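Local coordinates for MHP1 (Microbacterium liquefaciens, PDB 2JLN), which takes up 5-aryl-substituted hydantoins across the membrane by sodium-dependent symport, preferring the L isomers of indolylmethyl and benzyl hydantoin, at residues M186-M200 / F267-G279. Numbering follows the deposited sequence.
Sequences MLDGADVSLGEVMSM and FGFIGAASMVLVG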
ATOM      1  N   MET A 186      -1.566  28.833  -9.887  1.00 65.16           N
ATOM      2  CA  MET A 186      -0.118  28.934 -10.126  1.00 64.70           C
ATOM      3  C   MET A 186       0.271  29.498 -11.499  1.00 64.76           C
ATOM      4  O   MET A 186       0.825  30.589 -11.577  1.00 63.52           O
ATOM      5  CB  MET A 186       0.560  27.576  -9.970  1.00 64.94           C
ATOM      6  CG  MET A 186       0.899  27.187  -8.555  1.00 68.86           C
ATOM      7  SD  MET A 186       1.907  25.693  -8.566  1.00 68.24           S
ATOM      8  CE  MET A 186       3.514  26.397  -8.288  1.00 65.02           C
ATOM      9  N   LEU A 187       0.018  28.734 -12.563  1.00 62.07           N
ATOM     10  CA  LEU A 187       0.374  29.150 -13.912  1.00 61.75           C
ATOM     11  C   LEU A 187       0.024  30.603 -14.172  1.00 67.56           C
ATOM     12  O   LEU A 187       0.874  31.399 -14.598  1.00 67.63           O
ATOM     13  CB  LEU A 187      -0.290  28.272 -14.968  1.00 61.89           C
ATOM     14  CG  LEU A 187       0.266  26.851 -15.085  1.00 68.46           C
ATOM     15  CD1 LEU A 187       0.202  26.351 -16.534  1.00 65.98           C
ATOM     16  CD2 LEU A 187       1.690  26.771 -14.541  1.00 62.33           C
ATOM     17  N   ASP A 188      -1.230  30.953 -13.919  1.00 69.59           N
ATOM     18  CA  ASP A 188      -1.664  32.332 -14.088  1.00 73.39           C
ATOM     19  C   ASP A 188      -0.754  33.290 -13.301  1.00 69.31           C
ATOM     20  O   ASP A 188      -0.078  34.128 -13.881  1.00 71.12           O
ATOM     21  CB  ASP A 188      -3.135  32.495 -13.671  1.00 80.35           C
ATOM     22  CG  ASP A 188      -3.741  33.829 -14.130  1.00 90.46           C
ATOM     23  OD1 ASP A 188      -3.765  34.094 -15.362  1.00 89.01           O
ATOM     24  OD2 ASP A 188      -4.202  34.607 -13.256  1.00 91.73           O
ATOM     25  N   GLY A 189      -0.727  33.138 -11.986  1.00 66.52           N
ATOM     26  CA  GLY A 189      -0.034  34.064 -11.113  1.00 64.54           C
ATOM     27  C   GLY A 189       1.457  34.188 -11.316  1.00 64.05           C
ATOM     28  O   GLY A 189       2.071  35.151 -10.840  1.00 62.59           O
ATOM     29  N   ALA A 190       2.050  33.219 -12.009  1.00 64.93           N
ATOM     30  CA  ALA A 190       3.473  33.288 -12.334  1.00 66.42           C
ATOM     31  C   ALA A 190       3.664  33.744 -13.775  1.00 68.35           C
ATOM     32  O   ALA A 190       4.780  34.092 -14.183  1.00 66.83           O
ATOM     33  CB  ALA A 190       4.174  31.947 -12.081  1.00 61.54           C
ATOM     34  N   ASP A 191       2.560  33.742 -14.528  1.00 70.45           N
ATOM     35  CA  ASP A 191       2.522  34.236 -15.908  1.00 70.15           C
ATOM     36  C   ASP A 191       3.280  33.338 -16.855  1.00 68.59           C
ATOM     37  O   ASP A 191       4.033  33.813 -17.696  1.00 68.39           O
ATOM     38  CB  ASP A 191       3.078  35.656 -15.998  1.00 70.72           C
ATOM     39  CG  ASP A 191       2.020  36.668 -16.400  1.00 78.29           C
ATOM     40  OD1 ASP A 191       1.223  37.104 -15.529  1.00 77.09           O
ATOM     41  OD2 ASP A 191       1.999  37.037 -17.602  1.00 80.85           O
ATOM     42  N   VAL A 192       3.073  32.036 -16.715  1.00 70.21           N
ATOM     43  CA  VAL A 192       3.844  31.053 -17.458  1.00 68.42           C
ATOM     44  C   VAL A 192       2.891  30.055 -18.107  1.00 67.13           C
ATOM     45  O   VAL A 192       1.897  29.669 -17.501  1.00 66.69           O
ATOM     46  CB  VAL A 192       4.813  30.314 -16.517  1.00 65.54           C
ATOM     47  CG1 VAL A 192       5.746  29.455 -17.302  1.00 71.31           C
ATOM     48  CG2 VAL A 192       5.611  31.301 -15.726  1.00 62.60           C
ATOM     49  N   SER A 193       3.179  29.647 -19.339  1.00 67.13           N
ATOM     50  CA  SER A 193       2.353  28.647 -20.006  1.00 68.46           C
ATOM     51  C   SER A 193       2.701  27.274 -19.469  1.00 71.62           C
ATOM     52  O   SER A 193       3.776  27.085 -18.882  1.00 71.05           O
ATOM     53  CB  SER A 193       2.616  28.638 -21.507  1.00 72.71           C
ATOM     54  OG  SER A 193       3.702  27.770 -21.812  1.00 73.63           O
ATOM     55  N   LEU A 194       1.812  26.309 -19.697  1.00 71.40           N
ATOM     56  CA  LEU A 194       2.064  24.923 -19.293  1.00 70.22           C
ATOM     57  C   LEU A 194       3.318  24.327 -19.954  1.00 69.04           C
ATOM     58  O   LEU A 194       4.115  23.662 -19.293  1.00 70.08           O
ATOM     59  CB  LEU A 194       0.847  24.043 -19.579  1.00 70.18           C
ATOM     60  CG  LEU A 194       1.016  22.556 -19.274  1.00 71.62           C
ATOM     61  CD1 LEU A 194       0.427  22.261 -17.927  1.00 67.51           C
ATOM     62  CD2 LEU A 194       0.316  21.725 -20.337  1.00 75.32           C
ATOM     63  N   GLY A 195       3.500  24.579 -21.247  1.00 67.30           N
ATOM     64  CA  GLY A 195       4.625  24.014 -21.976  1.00 66.18           C
ATOM     65  C   GLY A 195       5.979  24.507 -21.504  1.00 64.22           C
ATOM     66  O   GLY A 195       6.977  23.791 -21.586  1.00 60.00           O
ATOM     67  N   GLU A 196       6.005  25.741 -21.009  1.00 67.20           N
ATOM     68  CA  GLU A 196       7.225  26.371 -20.508  1.00 69.10           C
ATOM     69  C   GLU A 196       7.726  25.722 -19.233  1.00 68.10           C
ATOM     70  O   GLU A 196       8.928  25.443 -19.102  1.00 66.61           O
ATOM     71  CB  GLU A 196       6.959  27.830 -20.179  1.00 71.22           C
ATOM     72  CG  GLU A 196       7.208  28.798 -21.288  1.00 73.96           C
ATOM     73  CD  GLU A 196       6.793  30.186 -20.879  1.00 81.13           C
ATOM     74  OE1 GLU A 196       5.623  30.330 -20.434  1.00 77.68           O
ATOM     75  OE2 GLU A 196       7.632  31.119 -20.983  1.00 86.07           O
ATOM     76  N   VAL A 197       6.805  25.523 -18.284  1.00 65.59           N
ATOM     77  CA  VAL A 197       7.131  24.903 -17.008  1.00 62.80           C
ATOM     78  C   VAL A 197       7.585  23.472 -17.242  1.00 60.87           C
ATOM     79  O   VAL A 197       8.393  22.938 -16.486  1.00 57.96           O
ATOM     80  CB  VAL A 197       5.933  24.894 -16.042  1.00 61.89           C
ATOM     81  CG1 VAL A 197       6.357  24.342 -14.680  1.00 52.17           C
ATOM     82  CG2 VAL A 197       5.351  26.293 -15.907  1.00 62.78           C
ATOM     83  N   MET A 198       7.065  22.872 -18.307  1.00 60.32           N
ATOM     84  CA  MET A 198       7.371  21.490 -18.644  1.00 59.37           C
ATOM     85  C   MET A 198       8.863  21.242 -18.887  1.00 57.80           C
ATOM     86  O   MET A 198       9.289  20.092 -18.930  1.00 56.50           O
ATOM     87  CB  MET A 198       6.544  21.045 -19.862  1.00 63.49           C
ATOM     88  CG  MET A 198       6.176  19.546 -19.906  1.00 62.58           C
ATOM     89  SD  MET A 198       5.042  19.004 -18.594  1.00 62.49           S
ATOM     90  CE  MET A 198       3.555  19.938 -18.984  1.00 65.95           C
ATOM     91  N   SER A 199       9.664  22.296 -19.045  1.00 58.42           N
ATOM     92  CA  SER A 199      11.116  22.084 -19.219  1.00 62.95           C
ATOM     93  C   SER A 199      12.058  22.877 -18.291  1.00 58.67           C
ATOM     94  O   SER A 199      13.250  23.008 -18.579  1.00 54.67           O
ATOM     95  CB  SER A 199      11.535  22.263 -20.683  1.00 62.87           C
ATOM     96  OG  SER A 199      10.953  23.420 -21.235  1.00 62.38           O
ATOM     97  N   MET A 200      11.531  23.352 -17.166  1.00 56.89           N
ATOM     98  CA  MET A 200      12.297  24.216 -16.275  1.00 60.44           C
ATOM     99  C   MET A 200      13.326  23.514 -15.365  1.00 63.04           C
ATOM    100  O   MET A 200      14.104  24.199 -14.665  1.00 67.84           O
ATOM    101  CB  MET A 200      11.378  25.099 -15.413  1.00 54.16           C
ATOM    102  CG  MET A 200      10.452  25.973 -16.187  1.00 54.61           C
ATOM    103  SD  MET A 200       9.851  27.372 -15.213  1.00 57.68           S
ATOM    104  CE  MET A 200      10.993  28.677 -15.719  1.00 60.96           C
ATOM    105  N   PHE A 267      -0.750  15.426  -9.723  1.00 52.82           N
ATOM    106  CA  PHE A 267      -0.235  15.925  -8.441  1.00 54.09           C
ATOM    107  C   PHE A 267       1.301  15.894  -8.340  1.00 53.39           C
ATOM    108  O   PHE A 267       1.901  16.700  -7.638  1.00 50.93           O
ATOM    109  CB  PHE A 267      -0.950  15.266  -7.250  1.00 49.56           C
ATOM    110  CG  PHE A 267      -2.396  15.665  -7.146  1.00 55.80           C
ATOM    111  CD1 PHE A 267      -3.327  15.206  -8.072  1.00 55.68           C
ATOM    112  CD2 PHE A 267      -2.827  16.543  -6.165  1.00 58.33           C
ATOM    113  CE1 PHE A 267      -4.663  15.589  -8.002  1.00 52.18           C
ATOM    114  CE2 PHE A 267      -4.169  16.935  -6.100  1.00 55.59           C
ATOM    115  CZ  PHE A 267      -5.079  16.448  -7.023  1.00 52.97           C
ATOM    116  N   GLY A 268       1.933  14.983  -9.068  1.00 53.66           N
ATOM    117  CA  GLY A 268       3.372  15.012  -9.203  1.00 49.16           C
ATOM    118  C   GLY A 268       3.752  16.308  -9.871  1.00 48.43           C
ATOM    119  O   GLY A 268       4.607  17.022  -9.377  1.00 48.56           O
ATOM    120  N   PHE A 269       3.104  16.626 -10.992  1.00 51.62           N
ATOM    121  CA  PHE A 269       3.320  17.913 -11.656  1.00 51.77           C
ATOM    122  C   PHE A 269       3.155  19.134 -10.718  1.00 50.28           C
ATOM    123  O   PHE A 269       3.941  20.071 -10.793  1.00 52.43           O
ATOM    124  CB  PHE A 269       2.448  18.060 -12.911  1.00 50.40           C
ATOM    125  CG  PHE A 269       2.538  19.421 -13.561  1.00 50.00           C
ATOM    126  CD1 PHE A 269       3.533  19.702 -14.477  1.00 50.66           C
ATOM    127  CD2 PHE A 269       1.626  20.420 -13.246  1.00 50.70           C
ATOM    128  CE1 PHE A 269       3.618  20.959 -15.072  1.00 53.62           C
ATOM    129  CE2 PHE A 269       1.708  21.681 -13.826  1.00 50.46           C
ATOM    130  CZ  PHE A 269       2.710  21.950 -14.741  1.00 54.08           C
ATOM    131  N   ILE A 270       2.163  19.140  -9.838  1.00 47.35           N
ATOM    132  CA  ILE A 270       2.051  20.254  -8.898  1.00 48.42           C
ATOM    133  C   ILE A 270       3.258  20.362  -7.942  1.00 50.41           C
ATOM    134  O   ILE A 270       3.752  21.463  -7.671  1.00 51.22           O
ATOM    135  CB  ILE A 270       0.707  20.252  -8.130  1.00 48.18           C
ATOM    136  CG1 ILE A 270      -0.436  20.544  -9.097  1.00 50.67           C
ATOM    137  CG2 ILE A 270       0.725  21.270  -7.001  1.00 47.87           C
ATOM    138  CD1 ILE A 270      -1.722  20.894  -8.436  1.00 57.54           C
ATOM    139  N   GLY A 271       3.747  19.235  -7.437  1.00 49.05           N
ATOM    140  CA  GLY A 271       4.923  19.259  -6.582  1.00 48.99           C
ATOM    141  C   GLY A 271       6.179  19.759  -7.290  1.00 47.50           C
ATOM    142  O   GLY A 271       6.947  20.564  -6.744  1.00 45.58           O
ATOM    143  N   ALA A 272       6.387  19.262  -8.510  1.00 47.55           N
ATOM    144  CA  ALA A 272       7.510  19.666  -9.350  1.00 44.50           C
ATOM    145  C   ALA A 272       7.467  21.161  -9.711  1.00 47.58           C
ATOM    146  O   ALA A 272       8.469  21.853  -9.575  1.00 47.48           O
ATOM    147  CB  ALA A 272       7.569  18.820 -10.575  1.00 40.59           C
ATOM    148  N   ALA A 273       6.308  21.649 -10.158  1.00 46.37           N
ATOM    149  CA  ALA A 273       6.098  23.067 -10.469  1.00 44.87           C
ATOM    150  C   ALA A 273       6.417  24.009  -9.288  1.00 48.99           C
ATOM    151  O   ALA A 273       7.150  24.978  -9.440  1.00 47.81           O
ATOM    152  CB  ALA A 273       4.682  23.292 -10.972  1.00 44.02           C
ATOM    153  N   SER A 274       5.868  23.731  -8.114  1.00 49.32           N
ATOM    154  CA  SER A 274       6.296  24.430  -6.912  1.00 47.62           C
ATOM    155  C   SER A 274       7.815  24.540  -6.763  1.00 49.22           C
ATOM    156  O   SER A 274       8.302  25.635  -6.529  1.00 50.18           O
ATOM    157  CB  SER A 274       5.732  23.748  -5.673  1.00 51.05           C
ATOM    158  OG  SER A 274       4.374  24.045  -5.513  1.00 56.40           O
ATOM    159  N   MET A 275       8.561  23.427  -6.838  1.00 48.45           N
ATOM    160  CA  MET A 275      10.028  23.483  -6.668  1.00 49.04           C
ATOM    161  C   MET A 275      10.638  24.501  -7.630  1.00 50.21           C
ATOM    162  O   MET A 275      11.436  25.350  -7.256  1.00 49.98           O
ATOM    163  CB  MET A 275      10.698  22.126  -6.943  1.00 47.91           C
ATOM    164  CG  MET A 275      11.257  21.349  -5.731  1.00 56.68           C
ATOM    165  SD  MET A 275      12.093  22.252  -4.387  1.00 57.17           S
ATOM    166  CE  MET A 275      13.253  23.192  -5.353  1.00 59.46           C
ATOM    167  N   VAL A 276      10.213  24.412  -8.883  1.00 52.00           N
ATOM    168  CA  VAL A 276      10.878  25.041 -10.000  1.00 43.35           C
ATOM    169  C   VAL A 276      10.458  26.512 -10.164  1.00 44.04           C
ATOM    170  O   VAL A 276      11.251  27.343 -10.547  1.00 43.85           O
ATOM    171  CB  VAL A 276      10.633  24.163 -11.256  1.00 42.93           C
ATOM    172  CG1 VAL A 276       9.683  24.813 -12.247  1.00 42.21           C
ATOM    173  CG2 VAL A 276      11.934  23.796 -11.884  1.00 46.62           C
ATOM    174  N   LEU A 277       9.218  26.840  -9.840  1.00 43.52           N
ATOM    175  CA  LEU A 277       8.775  28.226  -9.882  1.00 42.22           C
ATOM    176  C   LEU A 277       9.255  29.040  -8.674  1.00 44.62           C
ATOM    177  O   LEU A 277       9.570  30.213  -8.807  1.00 46.55           O
ATOM    178  CB  LEU A 277       7.242  28.311  -9.979  1.00 43.30           C
ATOM    179  CG  LEU A 277       6.570  27.774 -11.263  1.00 47.64           C
ATOM    180  CD1 LEU A 277       5.098  28.123 -11.309  1.00 46.37           C
ATOM    181  CD2 LEU A 277       7.268  28.263 -12.543  1.00 46.09           C
ATOM    182  N   VAL A 278       9.328  28.425  -7.503  1.00 41.84           N
ATOM    183  CA  VAL A 278       9.419  29.193  -6.277  1.00 41.14           C
ATOM    184  C   VAL A 278      10.415  28.607  -5.290  1.00 46.01           C
ATOM    185  O   VAL A 278      10.768  29.247  -4.316  1.00 48.74           O
ATOM    186  CB  VAL A 278       8.033  29.288  -5.589  1.00 46.12           C
ATOM    187  CG1 VAL A 278       8.173  29.455  -4.061  1.00 45.47           C
ATOM    188  CG2 VAL A 278       7.157  30.374  -6.221  1.00 44.34           C
ATOM    189  N   GLY A 279      10.869  27.385  -5.517  1.00 48.76           N
ATOM    190  CA  GLY A 279      11.900  26.824  -4.656  1.00 48.30           C
ATOM    191  C   GLY A 279      11.445  25.953  -3.499  1.00 53.75           C
ATOM    192  O   GLY A 279      12.286  25.536  -2.708  1.00 50.35           O
TER
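V197 fits as a knob into a hole on helix 267-278 lined by F269, A273, V276 and L277. Its two methyls divide the work. CG1 lies anti to the backbone N (chi1 -175°) and reaches V276 CG1 at 4.1 Å, with the methyl of A273 and the F269 ring next to it. CG2 is turned to L277. The F269 ring stands at one end of this hole. L194 CD1 comes obliquely to F269 CZ at 3.9 Å. The M198 side chain, bent at chi2 and chi3, runs at about a right angle to that of F269, and M198 CE lies 4.0 Å from F269 CE1. M198 SD lies 5.3 Å from the centre of the F269 ring, 64° off its normal, an oblique Met-aromatic contact. At the other end, M200 packs against V276 and L277. M200 CB is 3.6 Å from V276 CG1, and its sulfur lies beside L277 CD2. An alanine in place of V276 would remove both methyls, and is likely to open a gap beside M200 and V197. The two methyls of L277 serve different partners: CD2 meets M200 and V197, while CD1 meets M186 CE at 3.8 Å and the methyl of A190. The M186 chain bends at chi3 and lays CE on the helix backbone, 3.6 Å from S274 N. S274 also touches A286 of helix 283-291, and M186 touches I287 there. Residues 191-193 link helix 186-190, ended by a Schellman motif at D191, to helix 194-197. S193 and E196 form a capping box: S193 N donates to E196 OE1 (2.8 Å) and E196 N to S193 OG. Segments 186-190 and 267-278 run nearly parallel (13°). This is apolar packing at the ends of transmembrane helices 5 and 7 in the helical bundle of an APC-clan transporter.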